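Local structure of oligopeptide ABC transporter, periplasmic oligopeptide-binding protein, putative (Thermotoga maritima MSB8, 5IPW) at residues Trp87-Gly92 against Glu610-Asp615; Ala388-Gly393 against Ala498-Ser503. The protein probably binds oligopeptides in the periplasm and delivers them to an ABC transporter for uptake. All coordinates share one frame; numbering follows the deposited sequence.

Contact 1: Trp87-Gly92 against Glu610-Asp615; sequences WDKEGG and EFLVTD
K89 lies across L612 and ends on the backbone of F611, so one long side chain carries both the apolar and the polar half of this contact. It leaves its backbone with CG opposite N (chi1 179°) and stays extended to the ammonium group, bridging two segments whose nearest CA atoms, those of K89 and L612, are still 7.7 Å apart. On the way the methylenes pass obliquely over one branch of the leucine: K89 CE lies 3.7 Å from L612 CD1, and K89 CG is almost as near. Lysine suits this place because its stem is apolar and its tip polar; leucine supplies a buried methyl for the stem. The tip donates to the carbonyl of F611, with K89 NZ 2.9 Å from F611 O, coming from above the carbonyl plane, 38° out of it. A water accepts a hydrogen bond from F611 N, its oxygen 3.1 Å from that atom, and a weak one from K89 NZ, bridging the ammonium and the backbone. F611 thus serves mainly through its main chain, and its exposed ring leads away from the lysine. Behind K89 the turn is tied by D88, whose OD1 accepts from G91 N at 2.8 Å and more distantly from G92 N, the two donors reaching it from opposite faces of the carboxylate. G91 has a positive phi (115°), where a CB would press on the preceding carbonyl. An Asx motif thus shapes the connection of the β-hairpin 85-87/94-105, while L612 lies beside the short outer strand 613-614 of a separate mixed sheet.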
loop_
_atom_site.group_PDB
_atom_site.type_symbol
_atom_site.label_atom_id
_atom_site.label_comp_id
_atom_site.label_asym_id
_atom_site.label_seq_id
_atom_site.Cartn_x
_atom_site.Cartn_y
_atom_site.Cartn_z
ATOM N N TRP A 87 0.180 -5.298 9.438
ATOM C CA TRP A 87 1.526 -5.015 8.970
ATOM C C TRP A 87 2.308 -4.513 10.173
ATOM O O TRP A 87 1.742 -3.907 11.080
ATOM C CB TRP A 87 1.531 -3.897 7.911
ATOM C CG TRP A 87 0.999 -4.243 6.556
ATOM C CD1 TRP A 87 0.011 -3.591 5.885
ATOM C CD2 TRP A 87 1.450 -5.290 5.690
ATOM N NE1 TRP A 87 -0.193 -4.168 4.656
ATOM C CE2 TRP A 87 0.675 -5.219 4.510
ATOM C CE3 TRP A 87 2.431 -6.284 5.794
ATOM C CZ2 TRP A 87 0.847 -6.105 3.444
ATOM C CZ3 TRP A 87 2.602 -7.167 4.734
ATOM C CH2 TRP A 87 1.813 -7.072 3.576
ATOM N N ASP A 88 3.609 -4.739 10.185
ATOM C CA ASP A 88 4.463 -3.906 11.010
ATOM C C ASP A 88 4.508 -2.524 10.338
ATOM O O ASP A 88 3.856 -2.295 9.311
ATOM C CB ASP A 88 5.855 -4.504 11.140
ATOM C CG ASP A 88 6.668 -4.361 9.880
ATOM O OD1 ASP A 88 6.090 -4.411 8.772
ATOM O OD2 ASP A 88 7.898 -4.202 10.002
ATOM N N LYS A 89 5.274 -1.604 10.909
ATOM C CA LYS A 89 5.351 -0.246 10.364
ATOM C C LYS A 89 5.931 -0.200 8.934
ATOM O O LYS A 89 5.453 0.578 8.107
ATOM C CB LYS A 89 6.168 0.645 11.304
ATOM C CG LYS A 89 6.346 2.072 10.827
ATOM C CD LYS A 89 7.402 2.793 11.643
ATOM C CE LYS A 89 7.756 4.118 10.999
ATOM N NZ LYS A 89 8.718 4.893 11.824
ATOM N N GLU A 90 6.950 -1.019 8.648
ATOM C CA GLU A 90 7.636 -0.971 7.339
ATOM C C GLU A 90 6.846 -1.662 6.207
ATOM O O GLU A 90 6.787 -1.151 5.079
ATOM C CB GLU A 90 9.083 -1.508 7.444
ATOM C CG GLU A 90 9.269 -3.023 7.336
ATOM C CD GLU A 90 10.730 -3.452 7.416
ATOM O OE1 GLU A 90 10.993 -4.643 7.696
ATOM O OE2 GLU A 90 11.620 -2.604 7.196
ATOM N N GLY A 91 6.255 -2.818 6.514
ATOM C CA GLY A 91 5.322 -3.496 5.611
ATOM C C GLY A 91 5.759 -4.847 5.072
ATOM O O GLY A 91 5.296 -5.257 4.009
ATOM N N GLY A 92 6.626 -5.551 5.795
ATOM C CA GLY A 92 7.142 -6.837 5.322
ATOM C C GLY A 92 6.716 -8.056 6.105
ATOM O O GLY A 92 6.774 -9.177 5.603
ATOM N N GLU A 610 7.639 9.960 13.461
ATOM C CA GLU A 610 8.358 11.011 12.756
ATOM C C GLU A 610 8.478 10.677 11.276
ATOM O O GLU A 610 8.139 11.488 10.414
ATOM C CB GLU A 610 9.747 11.185 13.368
ATOM C CG GLU A 610 10.406 12.513 13.051
ATOM C CD GLU A 610 11.808 12.642 13.633
ATOM O OE1 GLU A 610 12.666 13.261 12.971
ATOM O OE2 GLU A 610 12.059 12.131 14.747
ATOM N N PHE A 611 8.952 9.468 10.994
ATOM C CA PHE A 611 9.136 8.992 9.623
ATOM C C PHE A 611 8.147 7.872 9.327
ATOM O O PHE A 611 7.761 7.113 10.217
ATOM C CB PHE A 611 10.570 8.488 9.419
ATOM C CG PHE A 611 11.628 9.480 9.828
ATOM C CD1 PHE A 611 11.975 10.539 8.991
ATOM C CD2 PHE A 611 12.273 9.361 11.057
ATOM C CE1 PHE A 611 12.949 11.452 9.368
ATOM C CE2 PHE A 611 13.247 10.271 11.439
ATOM C CZ PHE A 611 13.582 11.320 10.593
ATOM N N LEU A 612 7.746 7.778 8.067
ATOM C CA LEU A 612 6.806 6.763 7.625
ATOM C C LEU A 612 6.797 6.722 6.104
ATOM O O LEU A 612 6.971 7.744 5.444
ATOM C CB LEU A 612 5.395 7.078 8.128
ATOM C CG LEU A 612 4.367 5.945 8.106
ATOM C CD1 LEU A 612 4.586 5.009 9.276
ATOM C CD2 LEU A 612 2.956 6.502 8.168
ATOM N N VAL A 613 6.588 5.534 5.551
ATOM C CA VAL A 613 6.377 5.397 4.109
ATOM C C VAL A 613 4.881 5.178 3.913
ATOM O O VAL A 613 4.244 4.446 4.670
ATOM C CB VAL A 613 7.301 4.322 3.438
ATOM C CG1 VAL A 613 8.217 3.636 4.446
ATOM C CG2 VAL A 613 6.527 3.294 2.621
ATOM N N THR A 614 4.325 5.850 2.912
ATOM C CA THR A 614 2.885 5.890 2.722
ATOM C C THR A 614 2.504 5.227 1.413
ATOM O O THR A 614 3.130 5.479 0.387
ATOM C CB THR A 614 2.381 7.339 2.713
ATOM O OG1 THR A 614 2.869 8.009 1.546
ATOM C CG2 THR A 614 2.864 8.068 3.944
ATOM N N ASP A 615 1.469 4.392 1.460
ATOM C CA ASP A 615 1.009 3.611 0.311
ATOM C C ASP A 615 -0.372 3.041 0.657
ATOM O O ASP A 615 -0.685 2.858 1.832
ATOM C CB ASP A 615 2.007 2.473 0.012
ATOM C CG ASP A 615 2.045 2.070 -1.473
ATOM O OD1 ASP A 615 1.318 2.674 -2.297
ATOM O OD2 ASP A 615 2.815 1.137 -1.814
HETATM O O HOH W 1 9.463 7.471 13.368
#

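Contact 2: Ala388-Gly393 against Ala498-Ser503; sequences ASLVSG and AQPLSS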
loop_
_atom_site.group_PDB
_atom_site.type_symbol
_atom_site.label_atom_id
_atom_site.label_comp_id
_atom_site.label_asym_id
_atom_site.label_seq_id
_atom_site.Cartn_x
_atom_site.Cartn_y
_atom_site.Cartn_z
ATOM N N ALA A 388 16.515 2.994 -9.340
ATOM C CA ALA A 388 15.139 3.483 -9.476
ATOM C C ALA A 388 14.344 2.279 -9.075
ATOM O O ALA A 388 13.926 1.491 -9.922
ATOM C CB ALA A 388 14.804 3.866 -10.892
ATOM N N SER A 389 14.168 2.141 -7.768
ATOM C CA SER A 389 13.956 0.848 -7.153
ATOM C C SER A 389 13.231 0.990 -5.823
ATOM O O SER A 389 12.751 2.072 -5.490
ATOM C CB SER A 389 15.314 0.166 -6.959
ATOM O OG SER A 389 16.215 0.956 -6.200
ATOM N N LEU A 390 13.162 -0.107 -5.070
ATOM C CA LEU A 390 12.423 -0.136 -3.815
ATOM C C LEU A 390 12.940 0.945 -2.876
ATOM O O LEU A 390 14.147 1.062 -2.658
ATOM C CB LEU A 390 12.490 -1.528 -3.176
ATOM C CG LEU A 390 12.011 -2.685 -4.079
ATOM C CD1 LEU A 390 12.085 -4.037 -3.385
ATOM C CD2 LEU A 390 10.599 -2.439 -4.591
ATOM N N VAL A 391 12.008 1.751 -2.371
ATOM C CA VAL A 391 12.324 2.927 -1.557
ATOM C C VAL A 391 12.861 2.545 -0.183
ATOM O O VAL A 391 12.612 1.439 0.299
ATOM C CB VAL A 391 11.093 3.844 -1.352
ATOM C CG1 VAL A 391 10.564 4.345 -2.686
ATOM C CG2 VAL A 391 9.995 3.142 -0.558
ATOM N N SER A 392 13.590 3.469 0.444
ATOM C CA SER A 392 14.084 3.273 1.810
ATOM C C SER A 392 12.924 3.128 2.797
ATOM O O SER A 392 11.911 3.832 2.700
ATOM C CB SER A 392 15.021 4.414 2.224
ATOM O OG SER A 392 14.485 5.675 1.877
ATOM N N GLY A 393 13.080 2.190 3.727
ATOM C CA GLY A 393 12.059 1.897 4.729
ATOM C C GLY A 393 11.049 0.870 4.257
ATOM O O GLY A 393 9.858 0.979 4.558
ATOM N N ALA A 498 7.285 -0.214 -2.046
ATOM C CA ALA A 498 7.553 -0.617 -0.668
ATOM C C ALA A 498 7.219 -2.093 -0.521
ATOM O O ALA A 498 8.087 -2.907 -0.203
ATOM C CB ALA A 498 6.732 0.211 0.304
ATOM N N GLN A 499 5.955 -2.431 -0.765
ATOM C CA GLN A 499 5.509 -3.812 -0.760
ATOM C C GLN A 499 5.080 -4.176 -2.178
ATOM O O GLN A 499 3.905 -4.049 -2.533
ATOM C CB GLN A 499 4.367 -4.008 0.236
ATOM C CG GLN A 499 3.874 -5.443 0.327
ATOM C CD GLN A 499 5.009 -6.428 0.483
ATOM O OE1 GLN A 499 5.530 -6.946 -0.500
ATOM N NE2 GLN A 499 5.423 -6.666 1.718
ATOM N N PRO A 500 6.042 -4.622 -3.001
ATOM C CA PRO A 500 5.771 -4.925 -4.404
ATOM C C PRO A 500 4.841 -6.105 -4.605
ATOM O O PRO A 500 4.093 -6.111 -5.564
ATOM C CB PRO A 500 7.152 -5.285 -4.969
ATOM C CG PRO A 500 8.136 -4.882 -3.935
ATOM C CD PRO A 500 7.418 -4.990 -2.637
ATOM N N LEU A 501 4.879 -7.081 -3.701
ATOM C CA LEU A 501 4.210 -8.370 -3.913
ATOM C C LEU A 501 2.678 -8.340 -3.998
ATOM O O LEU A 501 2.070 -9.308 -4.449
ATOM C CB LEU A 501 4.664 -9.366 -2.848
ATOM C CG LEU A 501 6.128 -9.788 -3.011
ATOM C CD1 LEU A 501 6.698 -10.331 -1.708
ATOM C CD2 LEU A 501 6.274 -10.816 -4.126
ATOM N N SER A 502 2.063 -7.241 -3.575
ATOM C CA SER A 502 0.635 -7.015 -3.810
ATOM C C SER A 502 0.365 -6.461 -5.216
ATOM O O SER A 502 -0.776 -6.474 -5.681
ATOM C CB SER A 502 0.083 -6.040 -2.770
ATOM O OG SER A 502 0.703 -4.768 -2.886
ATOM N N SER A 503 1.415 -5.944 -5.860
ATOM C CA SER A 503 1.363 -5.433 -7.238
ATOM C C SER A 503 2.699 -5.737 -7.920
ATOM O O SER A 503 3.466 -4.829 -8.248
ATOM C CB SER A 503 1.105 -3.925 -7.235
ATOM O OG SER A 503 -0.163 -3.621 -6.676
#
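L390 lays the methyl CD2 against the ring of P500, 3.5 Å from P500 CG, with the second methyl, CD1, a little farther from the same carbon. This is a buried loop-to-loop contact in the α/β fold of a family 5 solute-binding protein: 388-393 follows helix 371-379, and 498-503 follows strand 489-494 of a five-stranded mixed sheet. With CG beside the backbone N and opposite the carbonyl carbon (chi1 -55°), the leucine fork is directed at the proline, and the two side chains meet at about a right angle. A branched aliphatic tip against a compact, rigid ring makes an apolar joint that needs no polar partner. Helix 568-584 packs on it, T579 touching L390 and M575 touching P500. Next along, V391 CG2 approaches A498 CB at 4.5 Å, a looser contact, since the alanine CB points away from 388-393; V391 also bonds through its backbone to A497. No hydrogen bond links the two segments directly. Q499 instead works within its own loop, just before 500-502, which have helical backbone angles without the regular bonds: its OE1 offers an in-plane lone pair to L501 N, 3.3 Å away.

The centres of contact 1 and contact 2 lie about 11 Å apart, and the two meet directly. Q499 of contact 2 reaches the hairpin turn of contact 1, where Q499 NE2 probably donates to G91 O at 2.7 Å, so one amide side chain probably serves both its own loop and the neighbouring turn. V613, on its short strand, turns a methyl to contact 2, with V613 CG2 3.9 Å from A498 CB, so A498 is packed by valines from both contacts. Along the chain, 388-393 and 498-503 are nested within the long loop closed by 87-92 and 610-615. The segments, mainly loops and turns, adjoin three sheets through hairpin 85-87/94-105, strand 613-614 and strand 489-494, and meet near the molecule's middle.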